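Local coordinates for protein glutathione synthetase-like effector 30 (Gpa-GSS30-apo) (PDB 5OET) that is a plant-parasitic nematode effector of the glutathione synthetase family, whose enzymes join gamma-glutamylcysteine to glycine using ATP, though its own activity may differ, at residues A[88-93]-A[202-207]; A[195-200]-A[221-226]. One frame throughout, in Å; residues are numbered along the deposited sequence.

Contact 1 of 2, residues A[88-93]-A[202-207]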
ATOM      1  N   PRO A  88       6.672 -11.887   3.569  1.00 41.64           N
ATOM      2  CA  PRO A  88       6.068 -13.213   3.543  1.00 42.64           C
ATOM      3  C   PRO A  88       4.934 -13.372   4.575  1.00 41.98           C
ATOM      4  O   PRO A  88       5.023 -12.873   5.689  1.00 41.59           O
ATOM      5  CB  PRO A  88       7.251 -14.138   3.847  1.00 43.52           C
ATOM      6  CG  PRO A  88       8.173 -13.295   4.639  1.00 43.50           C
ATOM      7  CD  PRO A  88       8.079 -11.950   3.980  1.00 42.47           C
ATOM      8  N   LEU A  89       3.898 -14.083   4.163  1.00 42.05           N
ATOM      9  CA  LEU A  89       2.624 -14.140   4.851  1.00 42.83           C
ATOM     10  C   LEU A  89       2.024 -15.538   4.745  1.00 42.50           C
ATOM     11  O   LEU A  89       2.337 -16.313   3.834  1.00 43.75           O
ATOM     12  CB  LEU A  89       1.665 -13.125   4.238  1.00 44.63           C
ATOM     13  CG  LEU A  89       1.377 -13.239   2.715  1.00 46.92           C
ATOM     14  CD1 LEU A  89       0.071 -13.964   2.438  1.00 48.60           C
ATOM     15  CD2 LEU A  89       1.327 -11.883   2.021  1.00 47.41           C
ATOM     16  N   SER A  90       1.183 -15.869   5.704  1.00 41.21           N
ATOM     17  CA  SER A  90       0.390 -17.069   5.611  1.00 42.20           C
ATOM     18  C   SER A  90      -0.816 -16.673   4.774  1.00 41.73           C
ATOM     19  O   SER A  90      -1.267 -15.514   4.852  1.00 40.65           O
ATOM     20  CB  SER A  90      -0.038 -17.545   6.991  1.00 42.67           C
ATOM     21  OG  SER A  90      -0.794 -16.541   7.631  1.00 42.00           O
ATOM     22  N   LEU A  91      -1.319 -17.608   3.970  1.00 40.83           N
ATOM     23  CA  LEU A  91      -2.420 -17.310   3.066  1.00 40.62           C
ATOM     24  C   LEU A  91      -3.716 -17.051   3.836  1.00 41.07           C
ATOM     25  O   LEU A  91      -4.498 -16.147   3.479  1.00 41.15           O
ATOM     26  CB  LEU A  91      -2.627 -18.454   2.078  1.00 42.07           C
ATOM     27  CG  LEU A  91      -3.635 -18.241   0.932  1.00 42.22           C
ATOM     28  CD1 LEU A  91      -3.340 -17.020   0.092  1.00 42.09           C
ATOM     29  CD2 LEU A  91      -3.657 -19.450   0.023  1.00 43.57           C
ATOM     30  N   TYR A  92      -3.925 -17.837   4.887  1.00 40.49           N
ATOM     31  CA  TYR A  92      -5.126 -17.784   5.679  1.00 41.53           C
ATOM     32  C   TYR A  92      -4.726 -17.632   7.125  1.00 41.85           C
ATOM     33  O   TYR A  92      -3.594 -17.977   7.506  1.00 41.46           O
ATOM     34  CB  TYR A  92      -5.961 -19.062   5.476  1.00 44.46           C
ATOM     35  CG  TYR A  92      -6.674 -19.102   4.142  1.00 45.83           C
ATOM     36  CD1 TYR A  92      -7.765 -18.274   3.900  1.00 46.12           C
ATOM     37  CD2 TYR A  92      -6.239 -19.948   3.111  1.00 48.52           C
ATOM     38  CE1 TYR A  92      -8.411 -18.277   2.675  1.00 47.36           C
ATOM     39  CE2 TYR A  92      -6.887 -19.967   1.865  1.00 49.46           C
ATOM     40  CZ  TYR A  92      -7.978 -19.119   1.654  1.00 49.21           C
ATOM     41  OH  TYR A  92      -8.656 -19.109   0.451  1.00 49.38           O
ATOM     42  N   PRO A  93      -5.640 -17.105   7.949  1.00 42.66           N
ATOM     43  CA  PRO A  93      -5.298 -16.933   9.352  1.00 43.35           C
ATOM     44  C   PRO A  93      -5.218 -18.286  10.037  1.00 45.09           C
ATOM     45  O   PRO A  93      -6.002 -19.171   9.728  1.00 46.20           O
ATOM     46  CB  PRO A  93      -6.429 -16.055   9.900  1.00 43.24           C
ATOM     47  CG  PRO A  93      -7.544 -16.168   8.934  1.00 43.37           C
ATOM     48  CD  PRO A  93      -6.994 -16.629   7.627  1.00 42.83           C
ATOM     49  N   ARG A 202      -6.388  -6.931   8.036  1.00 41.70           N
ATOM     50  CA  ARG A 202      -7.307  -6.672   6.912  1.00 44.21           C
ATOM     51  C   ARG A 202      -7.150  -7.662   5.754  1.00 42.48           C
ATOM     52  O   ARG A 202      -8.150  -8.043   5.127  1.00 43.14           O
ATOM     53  CB  ARG A 202      -7.178  -5.222   6.374  1.00 46.72           C
ATOM     54  CG  ARG A 202      -7.835  -4.163   7.275  1.00 49.58           C
ATOM     55  CD  ARG A 202      -8.029  -2.812   6.587  1.00 52.62           C
ATOM     56  NE  ARG A 202      -6.733  -2.237   6.182  1.00 55.44           N
ATOM     57  CZ  ARG A 202      -6.426  -1.729   4.983  1.00 56.30           C
ATOM     58  NH1 ARG A 202      -7.346  -1.636   3.998  1.00 55.35           N
ATOM     59  NH2 ARG A 202      -5.176  -1.265   4.778  1.00 55.30           N
ATOM     60  N   LEU A 203      -5.907  -8.041   5.456  1.00 40.39           N
ATOM     61  CA  LEU A 203      -5.635  -9.003   4.385  1.00 39.81           C
ATOM     62  C   LEU A 203      -6.387 -10.300   4.620  1.00 40.79           C
ATOM     63  O   LEU A 203      -7.069 -10.793   3.734  1.00 40.53           O
ATOM     64  CB  LEU A 203      -4.136  -9.316   4.259  1.00 38.01           C
ATOM     65  CG  LEU A 203      -3.742 -10.338   3.178  1.00 38.04           C
ATOM     66  CD1 LEU A 203      -4.419 -10.053   1.841  1.00 37.50           C
ATOM     67  CD2 LEU A 203      -2.233 -10.382   3.025  1.00 38.64           C
ATOM     68  N   HIS A 204      -6.239 -10.831   5.826  1.00 41.79           N
ATOM     69  CA  HIS A 204      -6.802 -12.122   6.174  1.00 42.52           C
ATOM     70  C   HIS A 204      -8.299 -12.102   6.371  1.00 43.83           C
ATOM     71  O   HIS A 204      -8.941 -13.106   6.113  1.00 44.52           O
ATOM     72  CB  HIS A 204      -6.118 -12.692   7.414  1.00 42.46           C
ATOM     73  CG  HIS A 204      -4.765 -13.247   7.146  1.00 42.67           C
ATOM     74  ND1 HIS A 204      -3.900 -13.612   8.153  1.00 45.04           N
ATOM     75  CD2 HIS A 204      -4.123 -13.510   5.985  1.00 43.03           C
ATOM     76  CE1 HIS A 204      -2.786 -14.082   7.622  1.00 45.49           C
ATOM     77  NE2 HIS A 204      -2.895 -14.026   6.306  1.00 43.71           N
ATOM     78  N   ARG A 205      -8.864 -10.985   6.827  1.00 45.53           N
ATOM     79  CA  ARG A 205     -10.326 -10.876   6.907  1.00 48.14           C
ATOM     80  C   ARG A 205     -10.929 -10.953   5.496  1.00 47.68           C
ATOM     81  O   ARG A 205     -11.993 -11.520   5.291  1.00 47.42           O
ATOM     82  CB  ARG A 205     -10.741  -9.591   7.609  1.00 50.97           C
ATOM     83  CG  ARG A 205     -12.223  -9.524   7.987  1.00 55.41           C
ATOM     84  CD  ARG A 205     -12.653  -8.141   8.500  1.00 58.46           C
ATOM     85  NE  ARG A 205     -11.662  -7.588   9.436  1.00 59.90           N
ATOM     86  CZ  ARG A 205     -11.608  -7.828  10.744  1.00 61.89           C
ATOM     87  NH1 ARG A 205     -12.507  -8.609  11.357  1.00 62.54           N
ATOM     88  NH2 ARG A 205     -10.629  -7.279  11.459  1.00 63.85           N
ATOM     89  N   ARG A 206     -10.196 -10.402   4.536  1.00 46.86           N
ATOM     90  CA  ARG A 206     -10.591 -10.378   3.153  1.00 47.92           C
ATOM     91  C   ARG A 206     -10.515 -11.769   2.516  1.00 47.00           C
ATOM     92  O   ARG A 206     -11.452 -12.173   1.845  1.00 46.64           O
ATOM     93  CB  ARG A 206      -9.723  -9.363   2.395  1.00 49.39           C
ATOM     94  CG  ARG A 206     -10.120  -9.125   0.950  1.00 50.76           C
ATOM     95  CD  ARG A 206      -9.093  -8.257   0.228  1.00 51.83           C
ATOM     96  NE  ARG A 206      -9.165  -8.544  -1.208  1.00 53.12           N
ATOM     97  CZ  ARG A 206      -8.446  -9.464  -1.862  1.00 53.44           C
ATOM     98  NH1 ARG A 206      -7.501 -10.200  -1.255  1.00 54.68           N
ATOM     99  NH2 ARG A 206      -8.655  -9.621  -3.162  1.00 51.36           N
ATOM    100  N   MET A 207      -9.416 -12.490   2.725  1.00 45.86           N
ATOM    101  CA  MET A 207      -9.265 -13.855   2.189  1.00 46.75           C
ATOM    102  C   MET A 207     -10.340 -14.807   2.707  1.00 47.02           C
ATOM    103  O   MET A 207     -10.959 -15.557   1.941  1.00 48.75           O
ATOM    104  CB  MET A 207      -7.904 -14.468   2.553  1.00 48.01           C
ATOM    105  CG  MET A 207      -6.679 -13.697   2.116  1.00 49.72           C
ATOM    106  SD  MET A 207      -6.738 -13.257   0.380  1.00 51.92           S
ATOM    107  CE  MET A 207      -6.358 -14.841  -0.369  1.00 52.94           C
TER
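His204 and Met207, one turn apart on helix 196-210, face the chain where it leaves strand 83-90 and runs on through Leu91 and Tyr92 into Pro93. His204 illustrates how a helix side chain can bond to the main chain at a strand end. Its imidazole reaches the strand with CG anti to the carbonyl carbon (chi1 -76°), and its NE2 donates to the main-chain O of Ser90 at 2.6 Å. The bond is moderately bent, 152° at the hydrogen, and the donor stands above the carbonyl plane rather than on a lone pair. Beyond it, CE1 of His204 lies 3.2 Å from OG of Ser90. One face of the ring is covered by the Tyr92-Pro93 peptide: the carbonyl carbon of Tyr92 sits over the ring centre and the Pro93 nitrogen nearer the rim. The Pro93 ring lies alongside His204, the two side chains running in opposite senses, with CB of Pro93 3.9 Å from ND1 of His204.

The Met207 side chain meets the loop through van der Waals contact. Bent at chi2 and chi3, it brings CG to 3.6 Å from the O of Leu91 and the methyl CE to 3.8 Å from CD1 of Leu91. Tyr92 comes in across it at about a right angle, with CE1 3.8 Å from CB of Met207. On the preceding turn, Leu203 meets Leu89, CD2 to CD2 at 4.0 Å.

Helix 196-210 thus packs on a strand end of the large mixed sheet, and helix 44-59 adds Ala54 against Leu91 and Trp57 against Leu203. ND1 of His204 is hydrogen-bonded to Ser521 on strand 517-524, so both ring nitrogens have partners, which fixes the imidazole's rotation and is consistent with a neutral ring.

Contact 2 of 2, residues A[195-200]-A[221-226]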
ATOM      1  N   GLY A 195       3.027  -0.904  11.867  1.00 49.75           N
ATOM      2  CA  GLY A 195       2.333  -0.574  10.621  1.00 48.72           C
ATOM      3  C   GLY A 195       1.850  -1.800   9.862  1.00 48.41           C
ATOM      4  O   GLY A 195       0.767  -1.775   9.264  1.00 50.91           O
ATOM      5  N   THR A 196       2.632  -2.881   9.909  1.00 46.80           N
ATOM      6  CA  THR A 196       2.272  -4.116   9.202  1.00 47.65           C
ATOM      7  C   THR A 196       1.046  -4.837   9.793  1.00 47.84           C
ATOM      8  O   THR A 196       0.309  -5.515   9.058  1.00 50.89           O
ATOM      9  CB  THR A 196       3.430  -5.147   9.123  1.00 46.48           C
ATOM     10  OG1 THR A 196       3.708  -5.687  10.418  1.00 45.29           O
ATOM     11  CG2 THR A 196       4.699  -4.525   8.534  1.00 47.51           C
ATOM     12  N   THR A 197       0.843  -4.710  11.103  1.00 44.37           N
ATOM     13  CA  THR A 197      -0.175  -5.490  11.799  1.00 42.94           C
ATOM     14  C   THR A 197      -1.608  -5.235  11.380  1.00 41.30           C
ATOM     15  O   THR A 197      -2.310  -6.170  11.052  1.00 43.07           O
ATOM     16  CB  THR A 197      -0.036  -5.314  13.305  1.00 45.59           C
ATOM     17  OG1 THR A 197       1.255  -5.799  13.684  1.00 45.70           O
ATOM     18  CG2 THR A 197      -1.094  -6.111  14.070  1.00 47.14           C
ATOM     19  N   PRO A 198      -2.068  -3.980  11.404  1.00 40.19           N
ATOM     20  CA  PRO A 198      -3.466  -3.741  10.970  1.00 39.84           C
ATOM     21  C   PRO A 198      -3.751  -4.127   9.512  1.00 38.71           C
ATOM     22  O   PRO A 198      -4.899  -4.401   9.162  1.00 38.25           O
ATOM     23  CB  PRO A 198      -3.618  -2.221  11.140  1.00 39.12           C
ATOM     24  CG  PRO A 198      -2.225  -1.715  10.967  1.00 38.87           C
ATOM     25  CD  PRO A 198      -1.373  -2.713  11.678  1.00 39.22           C
ATOM     26  N   ARG A 199      -2.717  -4.111   8.677  1.00 38.60           N
ATOM     27  CA  ARG A 199      -2.839  -4.465   7.276  1.00 40.23           C
ATOM     28  C   ARG A 199      -2.941  -5.972   7.033  1.00 37.96           C
ATOM     29  O   ARG A 199      -3.711  -6.388   6.174  1.00 35.70           O
ATOM     30  CB  ARG A 199      -1.679  -3.878   6.474  1.00 42.71           C
ATOM     31  CG  ARG A 199      -1.774  -2.376   6.299  1.00 44.70           C
ATOM     32  CD  ARG A 199      -0.402  -1.767   6.053  1.00 47.17           C
ATOM     33  NE  ARG A 199      -0.600  -0.378   5.673  1.00 50.70           N
ATOM     34  CZ  ARG A 199      -0.735   0.644   6.520  1.00 54.24           C
ATOM     35  NH1 ARG A 199      -0.643   0.481   7.855  1.00 55.31           N
ATOM     36  NH2 ARG A 199      -0.958   1.858   6.018  1.00 55.28           N
ATOM     37  N   PHE A 200      -2.166  -6.775   7.754  1.00 37.13           N
ATOM     38  CA  PHE A 200      -2.300  -8.233   7.661  1.00 37.83           C
ATOM     39  C   PHE A 200      -3.655  -8.661   8.183  1.00 38.05           C
ATOM     40  O   PHE A 200      -4.311  -9.542   7.616  1.00 40.85           O
ATOM     41  CB  PHE A 200      -1.171  -8.979   8.397  1.00 37.98           C
ATOM     42  CG  PHE A 200       0.078  -9.092   7.590  1.00 38.79           C
ATOM     43  CD1 PHE A 200       0.062  -9.778   6.383  1.00 39.02           C
ATOM     44  CD2 PHE A 200       1.271  -8.476   8.000  1.00 39.20           C
ATOM     45  CE1 PHE A 200       1.202  -9.864   5.597  1.00 38.63           C
ATOM     46  CE2 PHE A 200       2.412  -8.560   7.208  1.00 38.48           C
ATOM     47  CZ  PHE A 200       2.372  -9.253   6.001  1.00 38.53           C
ATOM     48  N   PRO A 221     -10.381 -10.598  15.302  1.00 59.26           N
ATOM     49  CA  PRO A 221     -10.540  -9.301  15.949  1.00 60.00           C
ATOM     50  C   PRO A 221      -9.783  -8.172  15.278  1.00 60.36           C
ATOM     51  O   PRO A 221      -8.643  -8.353  14.875  1.00 58.00           O
ATOM     52  CB  PRO A 221      -9.968  -9.531  17.355  1.00 61.14           C
ATOM     53  CG  PRO A 221      -9.957 -11.002  17.531  1.00 61.76           C
ATOM     54  CD  PRO A 221      -9.628 -11.515  16.169  1.00 60.59           C
ATOM     55  N   SER A 222     -10.445  -7.015  15.179  1.00 63.70           N
ATOM     56  CA  SER A 222      -9.846  -5.807  14.606  1.00 64.33           C
ATOM     57  C   SER A 222      -8.590  -5.382  15.359  1.00 61.65           C
ATOM     58  O   SER A 222      -8.522  -5.433  16.580  1.00 60.43           O
ATOM     59  CB  SER A 222     -10.849  -4.635  14.594  1.00 66.97           C
ATOM     60  OG  SER A 222     -11.771  -4.769  13.530  1.00 69.67           O
ATOM     61  N   ASP A 223      -7.595  -4.996  14.594  1.00 60.50           N
ATOM     62  CA  ASP A 223      -6.406  -4.390  15.117  1.00 62.03           C
ATOM     63  C   ASP A 223      -6.166  -3.022  14.462  1.00 59.42           C
ATOM     64  O   ASP A 223      -6.105  -2.923  13.224  1.00 57.58           O
ATOM     65  CB  ASP A 223      -5.225  -5.291  14.825  1.00 63.66           C
ATOM     66  CG  ASP A 223      -3.960  -4.702  15.340  1.00 65.36           C
ATOM     67  OD1 ASP A 223      -3.730  -4.823  16.563  1.00 67.53           O
ATOM     68  OD2 ASP A 223      -3.237  -4.066  14.539  1.00 67.46           O
ATOM     69  N   GLN A 224      -6.030  -1.982  15.283  1.00 57.50           N
ATOM     70  CA  GLN A 224      -5.595  -0.670  14.805  1.00 58.11           C
ATOM     71  C   GLN A 224      -4.311  -0.275  15.563  1.00 55.08           C
ATOM     72  O   GLN A 224      -4.299   0.656  16.356  1.00 55.91           O
ATOM     73  CB  GLN A 224      -6.704   0.382  14.957  1.00 62.12           C
ATOM     74  CG  GLN A 224      -8.110  -0.052  14.544  1.00 65.39           C
ATOM     75  CD  GLN A 224      -9.005  -0.396  15.734  1.00 70.50           C
ATOM     76  OE1 GLN A 224      -9.349   0.480  16.549  1.00 73.93           O
ATOM     77  NE2 GLN A 224      -9.371  -1.693  15.851  1.00 71.56           N
ATOM     78  N   THR A 225      -3.232  -1.010  15.317  1.00 51.03           N
ATOM     79  CA  THR A 225      -1.975  -0.815  16.038  1.00 49.64           C
ATOM     80  C   THR A 225      -1.172   0.367  15.488  1.00 48.05           C
ATOM     81  O   THR A 225      -0.428   1.008  16.242  1.00 47.05           O
ATOM     82  CB  THR A 225      -1.140  -2.111  16.057  1.00 50.25           C
ATOM     83  OG1 THR A 225      -1.751  -3.032  16.950  1.00 50.78           O
ATOM     84  CG2 THR A 225       0.260  -1.882  16.563  1.00 50.19           C
ATOM     85  N   ASP A 226      -1.303   0.654  14.192  1.00 46.91           N
ATOM     86  CA  ASP A 226      -0.748   1.918  13.647  1.00 46.91           C
ATOM     87  C   ASP A 226      -1.363   3.141  14.346  1.00 45.51           C
ATOM     88  O   ASP A 226      -0.644   4.046  14.757  1.00 44.32           O
ATOM     89  CB  ASP A 226      -0.840   2.025  12.098  1.00 46.69           C
ATOM     90  CG  ASP A 226      -2.249   1.809  11.537  1.00 46.85           C
ATOM     91  OD1 ASP A 226      -3.220   1.540  12.306  1.00 47.30           O
ATOM     92  OD2 ASP A 226      -2.358   1.888  10.284  1.00 46.09           O
TER
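An Asx turn at Asp223 leads into helix 225-240, and the contact sets this entrance against the N-terminal part of helix 196-210. OD2 of Asp223 accepts from the backbone N of Thr225 at 3.2 Å, met from well above the carboxylate plane, while OD1 takes the hydroxyl of Thr225 through its syn lone pair. A chi1 of 180° turns CG away from the backbone N, and the carboxylate meets CG2 of Thr197, the two side chains crossing at about a right angle. Pro198 wedges in beside both acids: its CB lies 3.3 Å from the main-chain O of Asp223, its CD faces OD2 of Asp223, and its CG is 3.6 Å from CG of Asp226.

NH1 of Arg199 forms a salt bridge to OD2 of Asp226 whose hydrogen bond is weak, 3.3 Å long, with the guanidinium and carboxylate planes nearly perpendicular (88°). The same NH1 donates to the O of Gly195 at 3.0 Å, which holds the arginine against the main chain there. OD1 of Asp223 additionally accepts from the backbone N of His498. The buried carboxylate of Asp223 is therefore gripped by three donors, which would be expected to stabilise its negative charge; across the contact Asp226 is met by one weakly bonded NH1, its OD1 having a partner next to the segments.

From the N terminus the chain passes first through 88-93, at the end of strand 83-90, then through 195-200, 202-207 and 221-226. Contact 1 closes a long loop of 108 residues; contact 2 closes a short one of 20. The segments alternate, so the two loops cross rather than nest, overlapping along helix 196-210. Contact 2 joins the start of that helix to the entrance of helix 225-240, and contact 1 joins its next turns to the strand end, their centres about 12 Å apart. They also touch directly: Phe200 CE1 packs 3.6 Å from Leu89 CB, and Arg205 reaches Ser222. One helix thus ties the large mixed sheet to the helix that follows.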